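Local atomic coordinates of 2-methyl-aconitate isomerase (Shewanella oneidensis, PDB entry 5K87), a protein that catalyses the cis-trans isomerisation of 2-methyl-aconitate in propionate breakdown, by base-catalysed proton abstraction coupled with rotation about the C2-C3 bond. Residues 26-31 with 114-119; 109-114 with 382-387; 150-155 with 177-182; 168-173 with 359-364. The protein carries 1 engineered substitution. All blocks are in the same frame, centred on the assembly; numbering follows the deposited sequence.

In the fold
Followed from the N terminus, the chain first offers strand 24-30, and contact 1 closes an 83-residue loop by laying helix 113-122 against it. Contact 2 opens on residues 109-114, leading into that same helix, before contact 1 has closed; the two therefore cross and share Ala114. Its far partner, 382-387, lies near the C terminus, so contacts 3 and 4 both fall within its span. Contact 3 pairs strands 148-157 and 179-184; contact 4 starts in the loop between them and ends on strand 360-371, crossing contact 3. Strand 374-391, neighbour to both 179-184 and 360-371, joins the helix-filled barrel to the other half of the fold.

Contact 1: 26-31 with 114-119; sequences GVFFRL and AAVGAF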
loop_
_atom_site.group_PDB
_atom_site.type_symbol
_atom_site.label_atom_id
_atom_site.label_comp_id
_atom_site.label_asym_id
_atom_site.label_seq_id
_atom_site.Cartn_x
_atom_site.Cartn_y
_atom_site.Cartn_z
ATOM N N GLY A 26 -2.658 -6.648 8.157
ATOM C CA GLY A 26 -3.968 -7.197 7.892
ATOM C C GLY A 26 -5.051 -6.546 8.722
ATOM O O GLY A 26 -4.778 -5.866 9.717
ATOM N N VAL A 27 -6.289 -6.757 8.298
ATOM C CA VAL A 27 -7.460 -6.289 9.019
ATOM C C VAL A 27 -8.040 -7.462 9.800
ATOM O O VAL A 27 -8.348 -8.522 9.227
ATOM C CB VAL A 27 -8.525 -5.698 8.069
ATOM C CG1 VAL A 27 -9.677 -5.139 8.882
ATOM C CG2 VAL A 27 -7.922 -4.628 7.167
ATOM N N PHE A 28 -8.173 -7.264 11.111
ATOM C CA PHE A 28 -8.584 -8.291 12.065
ATOM C C PHE A 28 -9.985 -8.034 12.587
ATOM O O PHE A 28 -10.321 -6.896 12.942
ATOM C CB PHE A 28 -7.643 -8.272 13.270
ATOM C CG PHE A 28 -6.278 -8.828 12.983
ATOM C CD1 PHE A 28 -5.415 -8.163 12.134
ATOM C CD2 PHE A 28 -5.856 -10.013 13.567
ATOM C CE1 PHE A 28 -4.160 -8.680 11.849
ATOM C CE2 PHE A 28 -4.587 -10.533 13.297
ATOM C CZ PHE A 28 -3.754 -9.865 12.434
ATOM N N PHE A 29 -10.791 -9.088 12.654
ATOM C CA PHE A 29 -12.154 -9.024 13.160
ATOM C C PHE A 29 -12.389 -10.109 14.194
ATOM O O PHE A 29 -11.950 -11.259 14.019
ATOM C CB PHE A 29 -13.162 -9.302 12.041
ATOM C CG PHE A 29 -13.054 -8.389 10.853
ATOM C CD1 PHE A 29 -13.801 -7.227 10.784
ATOM C CD2 PHE A 29 -12.231 -8.718 9.790
ATOM C CE1 PHE A 29 -13.713 -6.401 9.675
ATOM C CE2 PHE A 29 -12.140 -7.892 8.683
ATOM C CZ PHE A 29 -12.885 -6.737 8.628
ATOM N N ARG A 30 -13.128 -9.768 15.244
ATOM C CA ARG A 30 -13.762 -10.778 16.078
ATOM C C ARG A 30 -14.984 -11.255 15.336
ATOM O O ARG A 30 -15.738 -10.440 14.794
ATOM C CB ARG A 30 -14.285 -10.170 17.374
ATOM C CG ARG A 30 -13.295 -9.853 18.455
ATOM C CD ARG A 30 -14.022 -9.721 19.812
ATOM N NE ARG A 30 -15.146 -8.791 19.724
ATOM C CZ ARG A 30 -15.916 -8.427 20.744
ATOM N NH1 ARG A 30 -15.692 -8.915 21.959
ATOM N NH2 ARG A 30 -16.911 -7.570 20.545
ATOM N N LEU A 31 -15.203 -12.562 15.331
ATOM C CA LEU A 31 -16.350 -13.144 14.651
ATOM C C LEU A 31 -17.662 -12.461 15.038
ATOM O O LEU A 31 -18.465 -12.107 14.176
ATOM C CB LEU A 31 -16.421 -14.637 14.957
ATOM C CG LEU A 31 -17.617 -15.393 14.385
ATOM C CD1 LEU A 31 -17.568 -15.404 12.864
ATOM C CD2 LEU A 31 -17.640 -16.811 14.924
ATOM N N ALA A 114 1.682 -13.729 15.300
ATOM C CA ALA A 114 1.954 -12.934 16.502
ATOM C C ALA A 114 0.828 -11.931 16.782
ATOM O O ALA A 114 0.448 -11.694 17.931
ATOM C CB ALA A 114 3.281 -12.200 16.365
ATOM N N ALA A 115 0.307 -11.321 15.718
ATOM C CA ALA A 115 -0.804 -10.390 15.847
ATOM C C ALA A 115 -2.086 -11.103 16.269
ATOM O O ALA A 115 -2.887 -10.531 17.011
ATOM C CB ALA A 115 -1.003 -9.604 14.561
ATOM N N VAL A 116 -2.282 -12.342 15.827
ATOM C CA VAL A 116 -3.417 -13.137 16.275
ATOM C C VAL A 116 -3.387 -13.312 17.790
ATOM O O VAL A 116 -4.397 -13.135 18.466
ATOM C CB VAL A 116 -3.430 -14.514 15.572
ATOM C CG1 VAL A 116 -4.373 -15.476 16.271
ATOM C CG2 VAL A 116 -3.797 -14.344 14.104
ATOM N N GLY A 117 -2.215 -13.652 18.323
ATOM C CA GLY A 117 -2.083 -13.835 19.759
ATOM C C GLY A 117 -2.418 -12.568 20.517
ATOM O O GLY A 117 -3.178 -12.595 21.484
ATOM N N ALA A 118 -1.842 -11.456 20.073
ATOM C CA ALA A 118 -2.099 -10.164 20.696
ATOM C C ALA A 118 -3.569 -9.764 20.606
ATOM O O ALA A 118 -4.158 -9.295 21.590
ATOM C CB ALA A 118 -1.225 -9.097 20.078
ATOM N N PHE A 119 -4.164 -9.927 19.424
ATOM C CA PHE A 119 -5.555 -9.542 19.219
ATOM C C PHE A 119 -6.465 -10.339 20.149
ATOM O O PHE A 119 -7.385 -9.791 20.761
ATOM C CB PHE A 119 -5.972 -9.740 17.759
ATOM C CG PHE A 119 -7.402 -9.331 17.472
ATOM C CD1 PHE A 119 -8.466 -10.171 17.796
ATOM C CD2 PHE A 119 -7.684 -8.111 16.894
ATOM C CE1 PHE A 119 -9.785 -9.793 17.530
ATOM C CE2 PHE A 119 -8.998 -7.735 16.621
ATOM C CZ PHE A 119 -10.037 -8.578 16.928
#
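Phe28 reaches from its strand toward helix 113-122, where its ring lies roughly parallel to that of Phe119 but displaced, with little overlap, the centroids 5.8 Å apart and the planes at 27°. The pair illustrates the core of a diaminopimelate-epimerase-like fold, in which strands wrap round a buried helix. The slide brings the Phe28 CB over to the Phe119 ring, 3.6 Å from its CD2. Phe119 holds its CG opposite the backbone N (chi1 -179°), which sends the ring out from the helix toward the strand backbone, where its CZ comes within 3.7 Å of the Arg30 N. At its far end the Phe28 ring meets the preceding helical turn. Its CZ touches Ala115 CB at 3.5 Å, a close fit that the small methyl permits, and its CE2 lies 4.0 Å from Val116 CG2. Between the two rings and the alanine and valine the packing is apolar and buried. Val77 and Met19, on the strands flanking 24-30, also touch Phe28, and Leu79 reaches Phe119, so the helix is covered by several strands together. At the outer margin Arg30 contributes only its aliphatic stem; its guanidinium group turns to a salt bridge with Asp33. That stem crosses Phe119 at about a right angle, with Arg30 CG placed at the ring edge, 3.6 Å from Phe119 CE1.

Contact 2: 109-114 with 382-387; sequences CGNLTA and MSRSAR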
loop_
_atom_site.group_PDB
_atom_site.type_symbol
_atom_site.label_atom_id
_atom_site.label_comp_id
_atom_site.label_asym_id
_atom_site.label_seq_id
_atom_site.Cartn_x
_atom_site.Cartn_y
_atom_site.Cartn_z
ATOM N N CYS A 109 -1.485 -17.724 7.520
ATOM C CA CYS A 109 -0.520 -16.644 7.391
ATOM C C CYS A 109 0.381 -16.681 8.612
ATOM O O CYS A 109 -0.070 -16.471 9.740
ATOM C CB CYS A 109 -1.190 -15.279 7.289
ATOM S SG CYS A 109 0.058 -13.972 7.158
ATOM N N GLY A 110 1.657 -16.963 8.399
ATOM C CA GLY A 110 2.595 -17.093 9.496
ATOM C C GLY A 110 2.978 -15.774 10.125
ATOM O O GLY A 110 3.115 -15.689 11.346
ATOM N N ASN A 111 3.169 -14.745 9.309
ATOM C CA ASN A 111 3.545 -13.442 9.839
ATOM C C ASN A 111 2.493 -12.861 10.764
ATOM O O ASN A 111 2.825 -12.210 11.755
ATOM C CB ASN A 111 3.875 -12.465 8.722
ATOM C CG ASN A 111 5.313 -12.581 8.281
ATOM O OD1 ASN A 111 6.230 -12.330 9.068
ATOM N ND2 ASN A 111 5.532 -12.976 7.032
ATOM N N LEU A 112 1.223 -13.077 10.449
ATOM C CA LEU A 112 0.169 -12.504 11.269
ATOM C C LEU A 112 -0.087 -13.289 12.555
ATOM O O LEU A 112 -0.844 -12.829 13.409
ATOM C CB LEU A 112 -1.122 -12.342 10.472
ATOM C CG LEU A 112 -1.085 -11.260 9.385
ATOM C CD1 LEU A 112 -2.474 -11.099 8.786
ATOM C CD2 LEU A 112 -0.565 -9.918 9.907
ATOM N N THR A 113 0.561 -14.441 12.735
ATOM C CA THR A 113 0.324 -15.251 13.925
ATOM C C THR A 113 0.603 -14.505 15.245
ATOM O O THR A 113 -0.153 -14.622 16.202
ATOM C CB THR A 113 1.100 -16.582 13.836
ATOM O OG1 THR A 113 0.492 -17.414 12.836
ATOM C CG2 THR A 113 1.075 -17.305 15.159
ATOM N N ALA A 114 1.682 -13.729 15.300
ATOM C CA ALA A 114 1.954 -12.934 16.502
ATOM C C ALA A 114 0.828 -11.931 16.782
ATOM O O ALA A 114 0.448 -11.694 17.931
ATOM C CB ALA A 114 3.281 -12.200 16.365
ATOM N N MET A 382 10.027 -19.633 15.432
ATOM C CA MET A 382 10.670 -18.407 14.995
ATOM C C MET A 382 10.149 -17.277 15.870
ATOM O O MET A 382 9.161 -17.439 16.580
ATOM C CB MET A 382 10.366 -18.132 13.520
ATOM C CG MET A 382 8.908 -17.804 13.263
ATOM S SD MET A 382 8.459 -17.586 11.529
ATOM C CE MET A 382 8.505 -19.283 10.979
ATOM N N SER A 383 10.818 -16.139 15.816
ATOM C CA SER A 383 10.348 -14.956 16.517
ATOM C C SER A 383 9.840 -13.924 15.533
ATOM O O SER A 383 10.431 -13.710 14.470
ATOM C CB SER A 383 11.463 -14.363 17.361
ATOM O OG SER A 383 11.759 -15.233 18.440
ATOM N N ARG A 384 8.734 -13.289 15.902
ATOM C CA ARG A 384 8.174 -12.190 15.133
ATOM C C ARG A 384 7.871 -11.059 16.124
ATOM O O ARG A 384 8.460 -11.013 17.210
ATOM C CB ARG A 384 6.934 -12.675 14.362
ATOM C CG ARG A 384 7.194 -13.839 13.383
ATOM C CD ARG A 384 7.683 -13.389 11.999
ATOM N NE ARG A 384 9.104 -13.060 11.953
ATOM C CZ ARG A 384 9.718 -12.605 10.867
ATOM N NH1 ARG A 384 11.016 -12.355 10.887
ATOM N NH2 ARG A 384 9.025 -12.380 9.757
ATOM N N SER A 385 7.004 -10.130 15.736
ATOM C CA SER A 385 6.535 -9.051 16.603
ATOM C C SER A 385 5.232 -8.584 15.984
ATOM O O SER A 385 4.907 -8.975 14.852
ATOM C CB SER A 385 7.542 -7.904 16.668
ATOM O OG SER A 385 7.651 -7.220 15.424
ATOM N N ALA A 386 4.480 -7.759 16.713
ATOM C CA ALA A 386 3.210 -7.254 16.211
ATOM C C ALA A 386 2.845 -5.958 16.878
ATOM O O ALA A 386 3.268 -5.684 18.000
ATOM C CB ALA A 386 2.112 -8.264 16.464
ATOM N N ARG A 387 2.024 -5.162 16.210
ATOM C CA ARG A 387 1.470 -3.976 16.840
ATOM C C ARG A 387 0.203 -3.527 16.145
ATOM O O ARG A 387 0.033 -3.708 14.930
ATOM C CB ARG A 387 2.493 -2.836 16.909
ATOM C CG ARG A 387 3.091 -2.456 15.581
ATOM C CD ARG A 387 4.101 -1.302 15.679
ATOM N NE ARG A 387 3.423 -0.035 15.912
ATOM C CZ ARG A 387 3.202 0.925 15.010
ATOM N NH1 ARG A 387 2.539 1.985 15.404
ATOM N NH2 ARG A 387 3.635 0.856 13.758
#
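The turn leading into helix 113-122 forms part of the substrate site, and here Asn111, a substrate-binding residue, is held through its side-chain oxygen by Arg384 of strand 374-391. Arg384 NH2 donates to Asn111 OD1 at 2.9 Å. The donor lies in the carbonyl plane and OD1 lies at the edge of the guanidinium, close to its plane, although amide and guanidinium planes are turned 36° from each other. Bends at chi2 and chi3 fold the arginine back over its own strand, so that its NE can donate to Ser383 O at 2.9 Å, a nearly straight bond of 168°. The guanidinium is thus fixed at two edges. Closer to the backbone the contact becomes apolar: Ala114 CB packs 4.1 Å from Ala386 CB and 3.9 Å from Ser385 O, letting the first helical turn settle on the strand. Asn111 OD1 also accepts from Thr23 N, while Asn111 ND2 donates to Met322 O, and with both ends of the amide engaged its rotation is fixed. Replacing Arg384 by alanine is likely to leave Asn111 OD1 with Thr23 N but without its charged donor, and to open a gap beside the amide. The backbone N atoms of Gly110 and Asn111 bind the malonate ion. The arginine therefore acts as a second-shell residue, and its positive charge may polarise the amide and favour an anionic ligand nearby.

Contact 3: 150-155 with 177-182; sequences IIAHVP and AEVQIE
Ile151 and Glu182 form the regular part of this antiparallel strand pair, one side of the barrel enclosing helix 113-122. As a hydrogen-bonded pair they exchange two backbone bonds, Ile151 N to Glu182 O and Glu182 N to Ile151 O, both 2.8 Å. The face turned to the helix is tightly filled: in one of the two modelled conformers of Ile181, its CG2 meets Ile150 CG2 at 3.6 Å and its CD1 lies 3.7 Å from Ala152 CB. Helix residues Thr113 and Ala114 cover this side, the latter touching Val179. The other face, bearing His153 and Glu182, is polar and more open. There His153 NE2 donates to Glu182 OE1 at 2.8 Å; the bond reaches the oxygen from above the carboxylate plane, with ring and carboxylate 56° apart. The extended glutamate chain brings OE1 to the NE2 edge of the imidazole, the two side chains crossing at a slant, and OE2 goes on to a salt bridge with Lys379. His153 ND1 is engaged by Thr138 OG1, while Ile151 CG2 lies over one ring face near its rim. A leucine in place of His153 would probably leave Glu182 OE1 without this donor and free the carboxylate to turn about its link to Lys379. Farther along, His153 N still donates to Gln180 O at 2.9 Å, but the return link runs through a water, which accepts from Gln180 N and donates to His153 O at 2.7 Å.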
loop_
_atom_site.group_PDB
_atom_site.type_symbol
_atom_site.label_atom_id
_atom_site.label_comp_id
_atom_site.label_asym_id
_atom_site.label_seq_id
_atom_site.Cartn_x
_atom_site.Cartn_y
_atom_site.Cartn_z
ATOM N N ILE A 150 -0.843 -23.655 16.641
ATOM C CA ILE A 150 0.275 -22.718 16.658
ATOM C C ILE A 150 0.260 -22.007 18.003
ATOM O O ILE A 150 -0.803 -21.671 18.509
ATOM C CB ILE A 150 0.179 -21.703 15.522
ATOM C CG1 ILE A 150 0.140 -22.419 14.175
ATOM C CG2 ILE A 150 1.334 -20.737 15.599
ATOM C CD1 ILE A 150 -0.267 -21.526 13.054
ATOM N N ILE A 151 1.427 -21.825 18.608
ATOM C CA ILE A 151 1.530 -21.173 19.906
ATOM C C ILE A 151 2.155 -19.791 19.738
ATOM O O ILE A 151 3.138 -19.636 19.007
ATOM C CB ILE A 151 2.422 -21.994 20.851
ATOM C CG1 ILE A 151 1.947 -23.451 20.933
ATOM C CG2 ILE A 151 2.492 -21.349 22.217
ATOM C CD1 ILE A 151 0.559 -23.625 21.500
ATOM N N ALA A 152 1.587 -18.784 20.399
ATOM C CA ALA A 152 2.210 -17.465 20.433
ATOM C C ALA A 152 2.475 -17.069 21.876
ATOM O O ALA A 152 1.552 -17.049 22.688
ATOM C CB ALA A 152 1.324 -16.436 19.764
ATOM N N HIS A 153 3.730 -16.780 22.200
ATOM C CA HIS A 153 4.101 -16.358 23.546
ATOM C C HIS A 153 4.092 -14.842 23.579
ATOM O O HIS A 153 5.053 -14.196 23.173
ATOM C CB HIS A 153 5.475 -16.912 23.933
ATOM C CG HIS A 153 5.556 -18.404 23.871
ATOM N ND1 HIS A 153 5.027 -19.220 24.846
ATOM C CD2 HIS A 153 6.101 -19.225 22.945
ATOM C CE1 HIS A 153 5.251 -20.483 24.526
ATOM N NE2 HIS A 153 5.896 -20.513 23.376
ATOM N N VAL A 154 2.987 -14.280 24.051
ATOM C CA VAL A 154 2.788 -12.838 23.987
ATOM C C VAL A 154 3.126 -12.190 25.323
ATOM O O VAL A 154 2.573 -12.576 26.347
ATOM C CB VAL A 154 1.342 -12.499 23.601
ATOM C CG1 VAL A 154 1.157 -10.992 23.474
ATOM C CG2 VAL A 154 0.953 -13.222 22.307
ATOM N N PRO A 155 4.023 -11.200 25.314
ATOM C CA PRO A 155 4.371 -10.539 26.577
ATOM C C PRO A 155 3.241 -9.653 27.087
ATOM O O PRO A 155 2.533 -9.003 26.300
ATOM C CB PRO A 155 5.596 -9.707 26.211
ATOM C CG PRO A 155 5.430 -9.421 24.743
ATOM C CD PRO A 155 4.781 -10.658 24.171
ATOM N N ALA A 177 8.116 -5.452 20.690
ATOM C CA ALA A 177 8.322 -6.578 21.597
ATOM C C ALA A 177 8.455 -7.886 20.822
ATOM O O ALA A 177 7.700 -8.146 19.881
ATOM C CB ALA A 177 7.190 -6.676 22.593
ATOM N N GLU A 178 9.400 -8.724 21.224
ATOM C CA GLU A 178 9.544 -10.048 20.624
ATOM C C GLU A 178 8.365 -10.948 20.968
ATOM O O GLU A 178 7.992 -11.080 22.137
ATOM C CB GLU A 178 10.828 -10.709 21.119
ATOM C CG GLU A 178 11.114 -12.053 20.465
ATOM C CD GLU A 178 12.394 -12.714 20.959
ATOM O OE1 GLU A 178 13.069 -12.150 21.853
ATOM O OE2 GLU A 178 12.724 -13.807 20.450
ATOM N N VAL A 179 7.800 -11.599 19.950
ATOM C CA VAL A 179 6.769 -12.599 20.151
ATOM C C VAL A 179 7.245 -13.905 19.535
ATOM O O VAL A 179 7.328 -14.040 18.306
ATOM C CB VAL A 179 5.437 -12.173 19.506
ATOM C CG1 VAL A 179 4.387 -13.252 19.724
ATOM C CG2 VAL A 179 4.980 -10.843 20.089
ATOM N N GLN A 180 7.585 -14.866 20.385
ATOM C CA GLN A 180 8.015 -16.167 19.906
ATOM C C GLN A 180 6.810 -17.004 19.490
ATOM O O GLN A 180 5.805 -17.086 20.210
ATOM C CB GLN A 180 8.862 -16.851 20.982
ATOM C CG GLN A 180 10.083 -16.012 21.347
ATOM C CD GLN A 180 10.946 -16.623 22.424
ATOM O OE1 GLN A 180 10.521 -17.533 23.135
ATOM N NE2 GLN A 180 12.170 -16.118 22.553
ATOM N N ILE A 181 6.926 -17.617 18.312
ATOM C CA ILE A 181 5.860 -18.428 17.734
ATOM C C ILE A 181 6.319 -19.870 17.575
ATOM O O ILE A 181 7.489 -20.114 17.289
ATOM C CB ILE A 181 5.470 -17.901 16.340
ATOM C CG1 ILE A 181 5.187 -16.404 16.398
ATOM C CG2 ILE A 181 4.264 -18.655 15.795
ATOM C CD1 ILE A 181 4.042 -16.052 17.291
ATOM N N GLU A 182 5.408 -20.822 17.763
ATOM C CA GLU A 182 5.748 -22.233 17.588
ATOM C C GLU A 182 4.671 -22.950 16.797
ATOM O O GLU A 182 3.524 -23.063 17.252
ATOM C CB GLU A 182 5.879 -22.926 18.939
ATOM C CG GLU A 182 6.835 -22.236 19.882
ATOM C CD GLU A 182 6.930 -22.924 21.216
ATOM O OE1 GLU A 182 7.584 -22.368 22.120
ATOM O OE2 GLU A 182 6.357 -24.026 21.354
HETATM O O HOH W 1 7.797 -14.191 23.198
#

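Contact 4: 168-173 with 359-364; sequences ELDGVT and SGTLRV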
loop_
_atom_site.group_PDB
_atom_site.type_symbol
_atom_site.label_atom_id
_atom_site.label_comp_id
_atom_site.label_asym_id
_atom_site.label_seq_id
_atom_site.Cartn_x
_atom_site.Cartn_y
_atom_site.Cartn_z
ATOM N N GLU A 168 14.178 -6.464 16.860
ATOM C CA GLU A 168 14.153 -6.087 15.454
ATOM C C GLU A 168 14.008 -7.312 14.552
ATOM O O GLU A 168 14.582 -8.371 14.824
ATOM C CB GLU A 168 15.407 -5.287 15.085
ATOM C CG GLU A 168 15.695 -4.137 16.042
ATOM C CD GLU A 168 16.230 -2.900 15.347
ATOM O OE1 GLU A 168 16.449 -1.883 16.041
ATOM O OE2 GLU A 168 16.427 -2.939 14.115
ATOM N N LEU A 169 13.214 -7.158 13.493
ATOM C CA LEU A 169 13.051 -8.173 12.457
ATOM C C LEU A 169 13.473 -7.524 11.155
ATOM O O LEU A 169 13.062 -6.393 10.887
ATOM C CB LEU A 169 11.575 -8.563 12.275
ATOM C CG LEU A 169 10.516 -8.809 13.345
ATOM C CD1 LEU A 169 9.210 -9.235 12.694
ATOM C CD2 LEU A 169 10.962 -9.872 14.276
ATOM N N ASP A 170 14.243 -8.232 10.332
ATOM C CA ASP A 170 14.560 -7.732 9.006
ATOM C C ASP A 170 13.289 -7.699 8.169
ATOM O O ASP A 170 12.567 -8.693 8.051
ATOM C CB ASP A 170 15.646 -8.580 8.337
ATOM C CG ASP A 170 17.030 -8.333 8.921
ATOM O OD1 ASP A 170 17.196 -7.366 9.695
ATOM O OD2 ASP A 170 17.959 -9.102 8.598
ATOM N N GLY A 171 13.004 -6.530 7.608
ATOM C CA GLY A 171 11.754 -6.295 6.913
ATOM C C GLY A 171 10.751 -5.505 7.737
ATOM O O GLY A 171 9.705 -5.117 7.216
ATOM N N VAL A 172 11.048 -5.292 9.019
ATOM C CA VAL A 172 10.203 -4.459 9.869
ATOM C C VAL A 172 10.993 -3.249 10.286
ATOM O O VAL A 172 12.054 -3.339 10.927
ATOM C CB VAL A 172 9.658 -5.188 11.096
ATOM C CG1 VAL A 172 8.874 -4.213 11.985
ATOM C CG2 VAL A 172 8.764 -6.336 10.658
ATOM N N THR A 173 10.437 -2.109 9.908
ATOM C CA THR A 173 11.125 -0.848 9.978
ATOM C C THR A 173 11.572 -0.496 11.406
ATOM O O THR A 173 12.701 -0.091 11.624
ATOM C CB THR A 173 10.215 0.245 9.393
ATOM O OG1 THR A 173 9.688 -0.200 8.118
ATOM C CG2 THR A 173 10.987 1.549 9.241
ATOM N N SER A 359 14.858 -8.969 2.208
ATOM C CA SER A 359 14.922 -7.902 3.207
ATOM C C SER A 359 15.958 -8.123 4.310
ATOM O O SER A 359 16.072 -7.289 5.209
ATOM C CB SER A 359 13.545 -7.682 3.848
ATOM O OG SER A 359 12.648 -7.074 2.934
ATOM N N GLY A 360 16.703 -9.225 4.249
ATOM C CA GLY A 360 17.649 -9.547 5.306
ATOM C C GLY A 360 17.579 -11.010 5.672
ATOM O O GLY A 360 17.511 -11.871 4.793
ATOM N N THR A 361 17.592 -11.312 6.962
ATOM C CA THR A 361 17.677 -12.709 7.372
ATOM C C THR A 361 16.544 -13.098 8.312
ATOM O O THR A 361 15.889 -12.238 8.899
ATOM C CB THR A 361 19.031 -13.039 8.035
ATOM O OG1 THR A 361 19.065 -12.486 9.353
ATOM C CG2 THR A 361 20.183 -12.475 7.224
ATOM N N LEU A 362 16.315 -14.401 8.435
ATOM C CA LEU A 362 15.295 -14.936 9.327
ATOM C C LEU A 362 15.793 -16.280 9.833
ATOM O O LEU A 362 16.191 -17.137 9.039
ATOM C CB LEU A 362 13.966 -15.097 8.571
ATOM C CG LEU A 362 12.659 -15.337 9.333
ATOM C CD1 LEU A 362 11.483 -14.992 8.424
ATOM C CD2 LEU A 362 12.521 -16.758 9.851
ATOM N N ARG A 363 15.791 -16.459 11.148
ATOM C CA ARG A 363 16.180 -17.724 11.766
ATOM C C ARG A 363 14.939 -18.533 12.122
ATOM O O ARG A 363 14.018 -18.038 12.787
ATOM C CB ARG A 363 16.997 -17.477 13.036
ATOM C CG ARG A 363 17.501 -18.754 13.683
ATOM C CD ARG A 363 18.195 -18.467 15.006
ATOM N NE ARG A 363 18.875 -19.645 15.543
ATOM C CZ ARG A 363 18.289 -20.567 16.301
ATOM N NH1 ARG A 363 18.988 -21.604 16.747
ATOM N NH2 ARG A 363 17.003 -20.457 16.612
ATOM N N VAL A 364 14.916 -19.783 11.686
ATOM C CA VAL A 364 13.828 -20.693 11.994
ATOM C C VAL A 364 14.429 -21.999 12.497
ATOM O O VAL A 364 15.408 -22.500 11.935
ATOM C CB VAL A 364 12.912 -20.927 10.760
ATOM C CG1 VAL A 364 13.726 -21.354 9.527
ATOM C CG2 VAL A 364 11.827 -21.933 11.082
HETATM O O HOH W 2 14.505 -11.089 10.865
HETATM O O HOH W 3 19.871 -9.940 10.262
#
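With its CG set beside the backbone N (chi1 -74°), Asp170 swings its carboxylate out from a loop toward the start of strand 360-371, while Thr361, its OG1 lodged between backbone N and carbonyl carbon (chi1 74°), turns that hydroxyl to the same side. The direct link is a hydrogen bond from Thr361 N to Asp170 OD2, 2.8 Å long and 160° at the hydrogen, received on the lone pair that faces away from the other carboxylate oxygen. Two waters reinforce it. One donates to OD2 of Asp170 at 2.7 Å and lies 2.8 Å from Thr361 OG1; the other accepts from Asp170 N and donates to Thr361 O at 2.7 Å. The closeness depends on glycines. Gly360 CA lies 3.3 Å from Asp170 OD2, and a CB on it would run into that oxygen. Gly171, at the third position of a type II turn running from Leu169 to Val172, has a backbone conformation suited to a residue without a side chain, and passes its CA 3.8 Å from Ser359 CB. Tyr59 of the second subunit binds Gly171 N and packs on Ser359. The contact thus ties the loop between strands 160-161 and 179-184 to the start of strand 360-371, at the dimer interface. Among the neighbouring strands, Arg354 of 352-357 gives Thr361 OG1 a further partner, and Leu169 packs on Arg384 of 374-391.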